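Long-range contacts in DNA polymerase (Pyrobaculum calidifontis, PDB 5MDN), which probably catalyses template-directed DNA synthesis, adding deoxyribonucleoside triphosphates to a growing strand with release of diphosphate, as a family B DNA polymerase: residues Arg30-Asp35 with Gly142-Tyr147; Gly15-Arg20 with Arg37-Phe42; Ala8-Val13 with Val88-Arg93; Gly214-Val219 with Val249-Asp254. All coordinates share one frame; numbering follows the deposited sequence.

Contact 1: residues Arg30-Asp35 with Gly142-Tyr147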
# COMPACT_ATOMS: atom_id res chain seq x y z
N ARG A 30 -10.13 6.55 26.62
CA ARG A 30 -8.96 5.84 26.13
C ARG A 30 -8.26 5.15 27.29
O ARG A 30 -7.87 5.80 28.27
CB ARG A 30 -8.00 6.80 25.42
CG ARG A 30 -8.42 7.19 24.00
CD ARG A 30 -9.59 8.17 24.00
NE ARG A 30 -10.04 8.50 22.64
CZ ARG A 30 -11.24 8.20 22.15
NH1 ARG A 30 -12.12 7.56 22.91
NH2 ARG A 30 -11.56 8.53 20.91
N VAL A 31 -8.10 3.83 27.19
CA VAL A 31 -7.51 3.01 28.25
C VAL A 31 -6.45 2.11 27.63
O VAL A 31 -6.27 2.07 26.41
CB VAL A 31 -8.56 2.17 29.00
CG1 VAL A 31 -9.65 3.06 29.58
CG2 VAL A 31 -9.16 1.12 28.08
N VAL A 32 -5.75 1.38 28.49
CA VAL A 32 -4.71 0.45 28.07
C VAL A 32 -4.88 -0.85 28.84
O VAL A 32 -5.01 -0.85 30.07
CB VAL A 32 -3.30 1.04 28.28
CG1 VAL A 32 -3.14 1.61 29.68
CG2 VAL A 32 -2.23 -0.01 28.00
N LEU A 33 -4.89 -1.97 28.11
CA LEU A 33 -5.02 -3.30 28.68
C LEU A 33 -3.66 -3.98 28.65
O LEU A 33 -2.92 -3.86 27.67
CB LEU A 33 -6.06 -4.13 27.93
CG LEU A 33 -7.51 -4.06 28.43
CD1 LEU A 33 -8.04 -2.64 28.41
CD2 LEU A 33 -8.40 -4.98 27.60
N VAL A 34 -3.34 -4.71 29.72
CA VAL A 34 -2.01 -5.28 29.89
C VAL A 34 -2.12 -6.76 30.23
O VAL A 34 -3.07 -7.21 30.88
CB VAL A 34 -1.23 -4.50 30.97
CG1 VAL A 34 -1.58 -4.98 32.37
CG2 VAL A 34 0.25 -4.59 30.71
N ASP A 35 -1.14 -7.53 29.75
CA ASP A 35 -1.03 -8.96 30.04
C ASP A 35 0.43 -9.30 30.26
O ASP A 35 1.25 -9.11 29.36
CB ASP A 35 -1.62 -9.81 28.91
CG ASP A 35 -1.95 -11.22 29.36
OD1 ASP A 35 -1.35 -11.70 30.35
OD2 ASP A 35 -2.80 -11.87 28.71
N GLY A 142 0.75 6.09 33.41
CA GLY A 142 0.85 7.46 32.96
C GLY A 142 -0.47 8.16 33.16
O GLY A 142 -1.06 8.13 34.24
N PRO A 143 -0.99 8.80 32.10
CA PRO A 143 -2.32 9.41 32.19
C PRO A 143 -3.46 8.44 31.94
O PRO A 143 -4.61 8.76 32.28
CB PRO A 143 -2.28 10.50 31.12
CG PRO A 143 -1.33 9.97 30.10
CD PRO A 143 -0.32 9.10 30.82
N LEU A 144 -3.19 7.27 31.36
CA LEU A 144 -4.19 6.32 30.89
C LEU A 144 -4.57 5.34 32.01
O LEU A 144 -3.69 4.88 32.74
CB LEU A 144 -3.69 5.54 29.69
CG LEU A 144 -3.21 6.34 28.48
CD1 LEU A 144 -2.43 5.44 27.53
CD2 LEU A 144 -4.39 6.97 27.77
N PRO A 145 -5.85 5.03 32.15
CA PRO A 145 -6.26 3.95 33.05
C PRO A 145 -5.71 2.61 32.56
O PRO A 145 -5.88 2.24 31.40
CB PRO A 145 -7.79 3.99 33.00
CG PRO A 145 -8.13 5.35 32.49
CD PRO A 145 -7.01 5.76 31.59
N LEU A 146 -5.06 1.89 33.47
CA LEU A 146 -4.51 0.58 33.17
C LEU A 146 -5.45 -0.52 33.65
O LEU A 146 -6.15 -0.38 34.65
CB LEU A 146 -3.13 0.41 33.83
CG LEU A 146 -2.36 -0.89 33.60
CD1 LEU A 146 -2.05 -1.08 32.12
CD2 LEU A 146 -1.09 -0.91 34.42
N TYR A 147 -5.45 -1.63 32.91
CA TYR A 147 -6.29 -2.78 33.21
C TYR A 147 -5.49 -4.06 33.02
O TYR A 147 -4.84 -4.23 31.99
CB TYR A 147 -7.53 -2.82 32.30
CG TYR A 147 -8.64 -1.86 32.65
CD1 TYR A 147 -8.53 -0.50 32.36
CD2 TYR A 147 -9.80 -2.30 33.26
CE1 TYR A 147 -9.54 0.38 32.68
CE2 TYR A 147 -10.82 -1.43 33.58
CZ TYR A 147 -10.69 -0.09 33.28
OH TYR A 147 -11.70 0.79 33.60
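Strands 30-35 and 144-147 run parallel, their axes 4.8 Å apart at closest approach and their directions 29° apart, with V32 paired to L146 and L33 to Y147. Three backbone hydrogen bonds fix this register: V32 N to P145 O (3.0 Å), Y147 N to V32 O (3.0 Å) and V34 N to Y147 O (2.8 Å). At the start of the pairing R30 O meets P145 CD at 3.4 Å, where a residue other than proline would carry an N-H. On the face bearing V32, L146 holds CG anti to its backbone N (chi1 -178°), and its CD1 lies between V32 CG1 (3.8 Å) and V34 CB (3.7 Å). L144 packs its CB on the same V32 methyl, and F22 of strand 17-24 touches both V32 and L144. On the other face L33 CD1 rests on Y147 CB at 3.9 Å, while V31 CG1 approaches the ring obliquely at CE1 and also meets the P145 ring. The guanidinium of R30 turns away to a salt bridge with D225. All three polar bonds across the pair are main-chain N-H to O=C, so the backbone sets the register of this parallel junction in the N-terminal mixed sheet, while apolar side chains pack along both faces.

Contact 2: residues Gly15-Arg20 with Arg37-Phe42; sequences GVPEVR and RFRPYF
No polar bond crosses between R39 and its neighbours V16 and P17; the guanidinium of R39 is the polar group that reaches over, and its NE has a long, weak ion pair with E65 elsewhere in the chain. Its NH2 lies against V16, 3.3 Å from CG2 and 3.7 Å from CB. With no hydrogen bond joining the two segments, the planar group touches V16 CG2 and P17 CD obliquely, by van der Waals contact. R39 gets there by swinging CG to the side opposite its carbonyl carbon (chi1 -61°) and bending at chi3 (146°), which carries the chain end back toward V16. V16 for its part presents the branch that lies anti to its backbone N. Beside the arginine, two prolines cross at a slant, with P17 CG 4.1 Å from P40 CD. The nearest CA atoms, those of P17 and R39, are 6.8 Å apart, too far for strand pairing, which agrees with the lack of backbone bonds. The contact thus brings the start of strand 17-24, in the N-terminal mixed sheet, against the link between strands 30-35 and 41-46. Y115 of helix 115-123 touches P17, V19 and P40, Y119 of that helix meets the F38 ring edge-to-face, and R39 also packs on V85 of strand 77-86.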
# COMPACT_ATOMS: atom_id res chain seq x y z
N GLY A 15 13.00 -8.87 32.67
CA GLY A 15 13.07 -10.26 32.30
C GLY A 15 11.76 -10.98 32.09
O GLY A 15 11.76 -12.20 31.93
N VAL A 16 10.63 -10.26 32.07
CA VAL A 16 9.33 -10.84 31.78
C VAL A 16 8.61 -9.95 30.78
O VAL A 16 8.39 -8.76 31.05
CB VAL A 16 8.47 -11.05 33.04
CG1 VAL A 16 8.70 -9.93 34.04
CG2 VAL A 16 6.99 -11.14 32.67
N PRO A 17 8.24 -10.45 29.60
CA PRO A 17 7.63 -9.59 28.58
C PRO A 17 6.18 -9.29 28.89
O PRO A 17 5.43 -10.14 29.37
CB PRO A 17 7.76 -10.42 27.30
CG PRO A 17 7.74 -11.83 27.78
CD PRO A 17 8.37 -11.85 29.15
N GLU A 18 5.79 -8.05 28.62
CA GLU A 18 4.48 -7.53 29.00
C GLU A 18 3.82 -6.90 27.78
O GLU A 18 4.37 -5.95 27.20
CB GLU A 18 4.64 -6.52 30.14
CG GLU A 18 3.36 -5.87 30.59
CD GLU A 18 3.58 -4.90 31.73
OE1 GLU A 18 4.08 -5.32 32.79
OE2 GLU A 18 3.27 -3.70 31.56
N VAL A 19 2.65 -7.41 27.40
CA VAL A 19 1.93 -6.93 26.23
C VAL A 19 0.96 -5.83 26.64
O VAL A 19 0.20 -5.98 27.60
CB VAL A 19 1.18 -8.08 25.54
CG1 VAL A 19 0.48 -7.59 24.28
CG2 VAL A 19 2.13 -9.22 25.22
N ARG A 20 0.98 -4.72 25.89
CA ARG A 20 0.06 -3.61 26.10
C ARG A 20 -0.81 -3.42 24.87
O ARG A 20 -0.33 -3.51 23.74
CB ARG A 20 0.82 -2.31 26.41
CG ARG A 20 1.79 -2.42 27.56
CD ARG A 20 2.04 -1.06 28.20
NE ARG A 20 2.86 -1.16 29.40
CZ ARG A 20 4.18 -1.00 29.41
NH1 ARG A 20 4.83 -0.74 28.28
NH2 ARG A 20 4.86 -1.10 30.54
N ARG A 37 1.27 -12.52 31.53
CA ARG A 37 1.38 -13.97 31.61
C ARG A 37 1.71 -14.64 30.28
O ARG A 37 2.19 -15.78 30.28
CB ARG A 37 0.08 -14.54 32.19
CG ARG A 37 -0.05 -14.20 33.67
CD ARG A 37 -1.24 -14.85 34.36
NE ARG A 37 -1.22 -14.52 35.79
CZ ARG A 37 -1.84 -13.47 36.32
NH1 ARG A 37 -2.53 -12.64 35.56
NH2 ARG A 37 -1.76 -13.25 37.63
N PHE A 38 1.46 -13.98 29.15
CA PHE A 38 1.80 -14.56 27.86
C PHE A 38 3.32 -14.55 27.65
O PHE A 38 4.02 -13.67 28.14
CB PHE A 38 1.11 -13.81 26.73
CG PHE A 38 1.20 -14.49 25.39
CD1 PHE A 38 0.43 -15.61 25.12
CD2 PHE A 38 2.06 -14.01 24.41
CE1 PHE A 38 0.52 -16.24 23.89
CE2 PHE A 38 2.15 -14.64 23.19
CZ PHE A 38 1.38 -15.76 22.92
N ARG A 39 3.81 -15.53 26.89
CA ARG A 39 5.24 -15.68 26.64
C ARG A 39 5.45 -16.20 25.22
O ARG A 39 4.63 -16.97 24.71
CB ARG A 39 5.90 -16.62 27.66
CG ARG A 39 5.79 -16.12 29.09
CD ARG A 39 6.87 -16.66 30.00
NE ARG A 39 7.25 -15.67 31.00
CZ ARG A 39 6.49 -15.32 32.04
NH1 ARG A 39 5.31 -15.89 32.22
NH2 ARG A 39 6.92 -14.41 32.89
N PRO A 40 6.54 -15.80 24.57
CA PRO A 40 6.78 -16.22 23.19
C PRO A 40 7.18 -17.69 23.11
O PRO A 40 7.64 -18.30 24.07
CB PRO A 40 7.93 -15.31 22.73
CG PRO A 40 8.65 -14.98 23.99
CD PRO A 40 7.62 -14.92 25.07
N TYR A 41 7.00 -18.25 21.91
CA TYR A 41 7.25 -19.67 21.70
C TYR A 41 7.44 -19.93 20.21
O TYR A 41 7.14 -19.09 19.36
CB TYR A 41 6.10 -20.53 22.25
CG TYR A 41 4.78 -20.31 21.56
CD1 TYR A 41 4.44 -21.04 20.42
CD2 TYR A 41 3.88 -19.36 22.03
CE1 TYR A 41 3.23 -20.83 19.78
CE2 TYR A 41 2.66 -19.16 21.39
CZ TYR A 41 2.35 -19.90 20.27
OH TYR A 41 1.14 -19.70 19.63
N PHE A 42 7.94 -21.13 19.90
CA PHE A 42 7.96 -21.64 18.54
C PHE A 42 7.90 -23.16 18.60
O PHE A 42 8.12 -23.77 19.66
CB PHE A 42 9.20 -21.17 17.77
CG PHE A 42 10.50 -21.71 18.30
CD1 PHE A 42 11.13 -21.10 19.37
CD2 PHE A 42 11.09 -22.81 17.72
CE1 PHE A 42 12.33 -21.60 19.86
CE2 PHE A 42 12.29 -23.31 18.19
CZ PHE A 42 12.91 -22.70 19.27

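Contact 3: residues Ala8-Val13 with Val88-Arg93; sequences ATYSVV and VPEDVR
Y10 and V12, on the outermost strand 5-12 of the N-terminal mixed sheet, pack against V88, P89 and E90, which lie between strand 77-86 and helix 92-100. Both strand residues point toward this connection, whereas S11 between them points away. With CG of Y10 between its backbone N and carbonyl carbon (chi1 83°), the ring is directed to P89 and slides past it in the opposite direction. The proline CG comes obliquely to the ring, 3.8 Å from CE2, and P89 CB lies 4.0 Å from Y10 OH. Farther along the strand, V12 CG1 meets V88 CG1 at 3.7 Å, the two side chains crossing at about a right angle. The other V12 methyl, CG2, faces the E90 carboxylate, with OE2 at 3.3 Å; a bend at chi2 (82°) brings that group back to the strand. No hydrogen bond spans the segments, which bury a modest 188 Å² between them. With an alanine in place of Y10, P89 would probably lose the ring that flanks it, and Y115 its edge-to-face partner. The Y10 side chain is about 10 Å from that of D7, which binds magnesium. Strand 5-12 pairs with strand 17-24 in the sheet, and Y115 of helix 115-123 touches both Y10 and P89, so the contact is a seam between sheet edge, helix 115-123 and the approach to helix 92-100.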
# COMPACT_ATOMS: atom_id res chain seq x y z
N ALA A 8 -0.93 -1.66 19.67
CA ALA A 8 -0.38 -2.67 20.56
C ALA A 8 1.13 -2.56 20.61
O ALA A 8 1.78 -2.34 19.58
CB ALA A 8 -0.79 -4.08 20.12
N THR A 9 1.69 -2.71 21.81
CA THR A 9 3.13 -2.64 22.04
C THR A 9 3.51 -3.71 23.06
O THR A 9 2.66 -4.47 23.53
CB THR A 9 3.57 -1.26 22.55
OG1 THR A 9 2.99 -1.01 23.84
CG2 THR A 9 3.16 -0.15 21.59
N TYR A 10 4.80 -3.78 23.38
CA TYR A 10 5.24 -4.62 24.48
C TYR A 10 6.58 -4.11 25.01
O TYR A 10 7.39 -3.56 24.26
CB TYR A 10 5.36 -6.10 24.06
CG TYR A 10 6.66 -6.47 23.37
CD1 TYR A 10 6.81 -6.31 22.00
CD2 TYR A 10 7.73 -7.00 24.09
CE1 TYR A 10 7.99 -6.65 21.36
CE2 TYR A 10 8.91 -7.34 23.46
CZ TYR A 10 9.04 -7.17 22.10
OH TYR A 10 10.21 -7.51 21.47
N SER A 11 6.78 -4.30 26.31
CA SER A 11 8.05 -4.04 26.97
C SER A 11 8.54 -5.32 27.64
O SER A 11 7.85 -6.34 27.67
CB SER A 11 7.91 -2.91 28.01
OG SER A 11 7.00 -3.27 29.03
N VAL A 12 9.76 -5.25 28.17
CA VAL A 12 10.35 -6.36 28.93
C VAL A 12 10.65 -5.82 30.32
O VAL A 12 11.76 -5.35 30.60
CB VAL A 12 11.60 -6.92 28.26
CG1 VAL A 12 12.08 -8.17 28.99
CG2 VAL A 12 11.32 -7.24 26.79
N VAL A 13 9.66 -5.89 31.21
CA VAL A 13 9.79 -5.34 32.56
C VAL A 13 10.60 -6.31 33.42
O VAL A 13 10.05 -7.19 34.09
CB VAL A 13 8.40 -5.03 33.16
CG1 VAL A 13 7.44 -6.21 32.97
CG2 VAL A 13 8.51 -4.61 34.62
N VAL A 88 11.88 -14.44 27.00
CA VAL A 88 11.66 -13.13 26.39
C VAL A 88 11.78 -13.27 24.87
O VAL A 88 12.47 -14.18 24.39
CB VAL A 88 12.65 -12.09 26.94
CG1 VAL A 88 12.35 -11.79 28.40
CG2 VAL A 88 14.08 -12.55 26.76
N PRO A 89 11.12 -12.40 24.10
CA PRO A 89 11.15 -12.55 22.63
C PRO A 89 12.54 -12.45 22.02
O PRO A 89 12.79 -13.05 20.97
CB PRO A 89 10.25 -11.42 22.14
CG PRO A 89 9.35 -11.11 23.29
CD PRO A 89 10.17 -11.36 24.52
N GLU A 90 13.45 -11.68 22.64
CA GLU A 90 14.77 -11.47 22.05
C GLU A 90 15.55 -12.77 21.89
O GLU A 90 16.34 -12.90 20.94
CB GLU A 90 15.55 -10.46 22.89
CG GLU A 90 14.94 -9.05 22.90
CD GLU A 90 13.80 -8.89 23.90
OE1 GLU A 90 13.00 -9.84 24.06
OE2 GLU A 90 13.68 -7.80 24.50
N ASP A 91 15.35 -13.73 22.78
CA ASP A 91 16.12 -14.97 22.76
C ASP A 91 15.61 -15.99 21.74
O ASP A 91 16.20 -17.06 21.62
CB ASP A 91 16.12 -15.63 24.14
CG ASP A 91 16.65 -14.71 25.23
OD1 ASP A 91 17.48 -13.83 24.92
OD2 ASP A 91 16.23 -14.87 26.39
N VAL A 92 14.54 -15.68 21.00
CA VAL A 92 13.92 -16.68 20.13
C VAL A 92 14.84 -17.06 18.97
O VAL A 92 14.84 -18.22 18.54
CB VAL A 92 12.55 -16.17 19.63
CG1 VAL A 92 11.92 -17.15 18.66
CG2 VAL A 92 11.62 -15.94 20.81
N ARG A 93 15.65 -16.13 18.47
CA ARG A 93 16.57 -16.47 17.39
C ARG A 93 17.66 -17.42 17.87
O ARG A 93 17.97 -18.41 17.20
CB ARG A 93 17.21 -15.21 16.79
CG ARG A 93 16.33 -14.36 15.89
CD ARG A 93 16.18 -15.02 14.52
NE ARG A 93 15.32 -14.25 13.63
CZ ARG A 93 15.73 -13.19 12.94
NH1 ARG A 93 16.99 -12.79 13.04
NH2 ARG A 93 14.90 -12.53 12.14

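Contact 4: residues Gly214-Val219 with Val249-Asp254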
# COMPACT_ATOMS: atom_id res chain seq x y z
N GLY A 214 5.41 23.78 19.05
CA GLY A 214 3.98 23.96 18.83
C GLY A 214 3.30 22.69 18.35
O GLY A 214 2.17 22.39 18.76
N PHE A 215 3.95 21.94 17.46
CA PHE A 215 3.39 20.68 16.99
C PHE A 215 3.21 19.70 18.15
O PHE A 215 2.14 19.10 18.31
CB PHE A 215 4.28 20.08 15.90
CG PHE A 215 3.78 18.77 15.36
CD1 PHE A 215 2.46 18.63 14.95
CD2 PHE A 215 4.63 17.68 15.25
CE1 PHE A 215 2.00 17.42 14.45
CE2 PHE A 215 4.17 16.48 14.75
CZ PHE A 215 2.86 16.35 14.35
N VAL A 216 4.27 19.51 18.95
CA VAL A 216 4.21 18.56 20.06
C VAL A 216 3.12 18.96 21.05
O VAL A 216 2.33 18.12 21.50
CB VAL A 216 5.58 18.45 20.74
CG1 VAL A 216 5.48 17.58 21.98
CG2 VAL A 216 6.61 17.87 19.78
N ASP A 217 3.06 20.25 21.40
CA ASP A 217 2.05 20.71 22.35
C ASP A 217 0.64 20.52 21.80
O ASP A 217 -0.28 20.18 22.56
CB ASP A 217 2.30 22.17 22.71
CG ASP A 217 3.45 22.34 23.69
OD1 ASP A 217 3.62 21.47 24.56
OD2 ASP A 217 4.17 23.36 23.59
N PHE A 218 0.45 20.72 20.50
CA PHE A 218 -0.88 20.56 19.92
C PHE A 218 -1.32 19.10 19.95
O PHE A 218 -2.48 18.81 20.27
CB PHE A 218 -0.91 21.10 18.49
CG PHE A 218 -2.30 21.23 17.93
CD1 PHE A 218 -3.03 22.39 18.10
CD2 PHE A 218 -2.89 20.18 17.23
CE1 PHE A 218 -4.31 22.52 17.59
CE2 PHE A 218 -4.17 20.30 16.72
CZ PHE A 218 -4.88 21.47 16.90
N VAL A 219 -0.42 18.17 19.60
CA VAL A 219 -0.77 16.75 19.64
C VAL A 219 -1.14 16.33 21.05
O VAL A 219 -2.12 15.61 21.26
CB VAL A 219 0.40 15.91 19.08
CG1 VAL A 219 0.12 14.42 19.28
CG2 VAL A 219 0.62 16.22 17.61
N VAL A 249 15.03 19.65 21.11
CA VAL A 249 13.66 19.69 21.61
C VAL A 249 13.03 18.32 21.36
O VAL A 249 12.99 17.86 20.21
CB VAL A 249 12.84 20.82 20.95
CG1 VAL A 249 12.93 20.77 19.43
CG2 VAL A 249 11.39 20.77 21.42
N PRO A 250 12.57 17.62 22.39
CA PRO A 250 12.12 16.24 22.19
C PRO A 250 10.78 16.17 21.47
O PRO A 250 9.89 16.99 21.69
CB PRO A 250 12.02 15.69 23.62
CG PRO A 250 11.73 16.90 24.45
CD PRO A 250 12.47 18.04 23.80
N LEU A 251 10.65 15.16 20.61
CA LEU A 251 9.46 14.98 19.78
C LEU A 251 8.49 14.01 20.46
O LEU A 251 8.16 12.94 19.94
CB LEU A 251 9.85 14.50 18.39
CG LEU A 251 8.79 14.49 17.28
CD1 LEU A 251 8.14 15.86 17.12
CD2 LEU A 251 9.41 14.03 15.96
N ARG A 252 8.05 14.39 21.66
CA ARG A 252 7.26 13.52 22.53
C ARG A 252 5.79 13.67 22.16
O ARG A 252 5.07 14.51 22.71
CB ARG A 252 7.50 13.85 23.99
CG ARG A 252 8.93 13.65 24.46
CD ARG A 252 9.06 14.01 25.93
NE ARG A 252 8.64 15.38 26.18
CZ ARG A 252 7.48 15.71 26.75
NH1 ARG A 252 6.64 14.77 27.13
NH2 ARG A 252 7.18 16.99 26.95
N VAL A 253 5.33 12.85 21.21
CA VAL A 253 3.97 12.96 20.70
C VAL A 253 3.08 11.78 21.08
O VAL A 253 1.85 11.91 21.00
CB VAL A 253 3.96 13.17 19.17
CG1 VAL A 253 4.59 14.50 18.82
CG2 VAL A 253 4.68 12.02 18.48
N ASP A 254 3.64 10.64 21.48
CA ASP A 254 2.79 9.49 21.77
C ASP A 254 2.13 9.65 23.15
O ASP A 254 2.39 10.60 23.89
CB ASP A 254 3.59 8.19 21.63
CG ASP A 254 4.59 7.95 22.76
OD1 ASP A 254 4.41 8.43 23.90
OD2 ASP A 254 5.58 7.24 22.50
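V216 of helix 209-222 drives both its methyls into the loop 249-254, and the close packing gathers round it. Its CG2 sits 3.7 Å from L251 CD1 and 4.0 Å from V253 CG1, while CG1, anti to the backbone N (chi1 174°), points at R252 O. One turn on, V219 CG1 lies 4.0 Å from V253 CB and 3.5 Å from V253 O. L251 CD1 also comes to the edge of the F215 ring, near its plane, though at 4.4 Å from CD2 this is a looser touch. L251 and R252 each centre an inverse gamma turn. The outer side is slack by comparison: exposed P250 offers V216 little beyond its carbonyl oxygen, and D217, salt-bridged to R213, keeps OD1 6.2 Å from R252 NH2. An aspartate in place of V216 would probably cost L251 and V253 their contact with its methyl and set a carboxylate beside the carbonyl of R252. F215 also meets F168 and W237, and its side chain lies about 8 Å from that of D236, which binds magnesium in a structure of this protein but has no metal in this model. Without any hydrogen bond between them, helix and loop cohere through buried apolar side chains, with the charged groups at the outer side.

How the contacts relate
From the N terminus, strand 5-12 opens contact 3, which closes only at 88-93, and contact 2 (15-20 with 37-42) falls wholly within that span. Contact 1 starts at 30-35, inside both, and closes at 142-147, so it crosses contacts 2 and 3. Strands 5-12, 17-24 and 30-35 are neighbours in one sheet: S11 O takes a probable hydrogen bond from E18 N, and D35 O one from V19 N. Contact 1 adds strand 144-155 to this sheet, while contacts 2 and 3 tie it to the chain flanking strands 41-46 and 77-86 of a second sheet. Contact 4 follows in series within the exonuclease domain, touching none of the others.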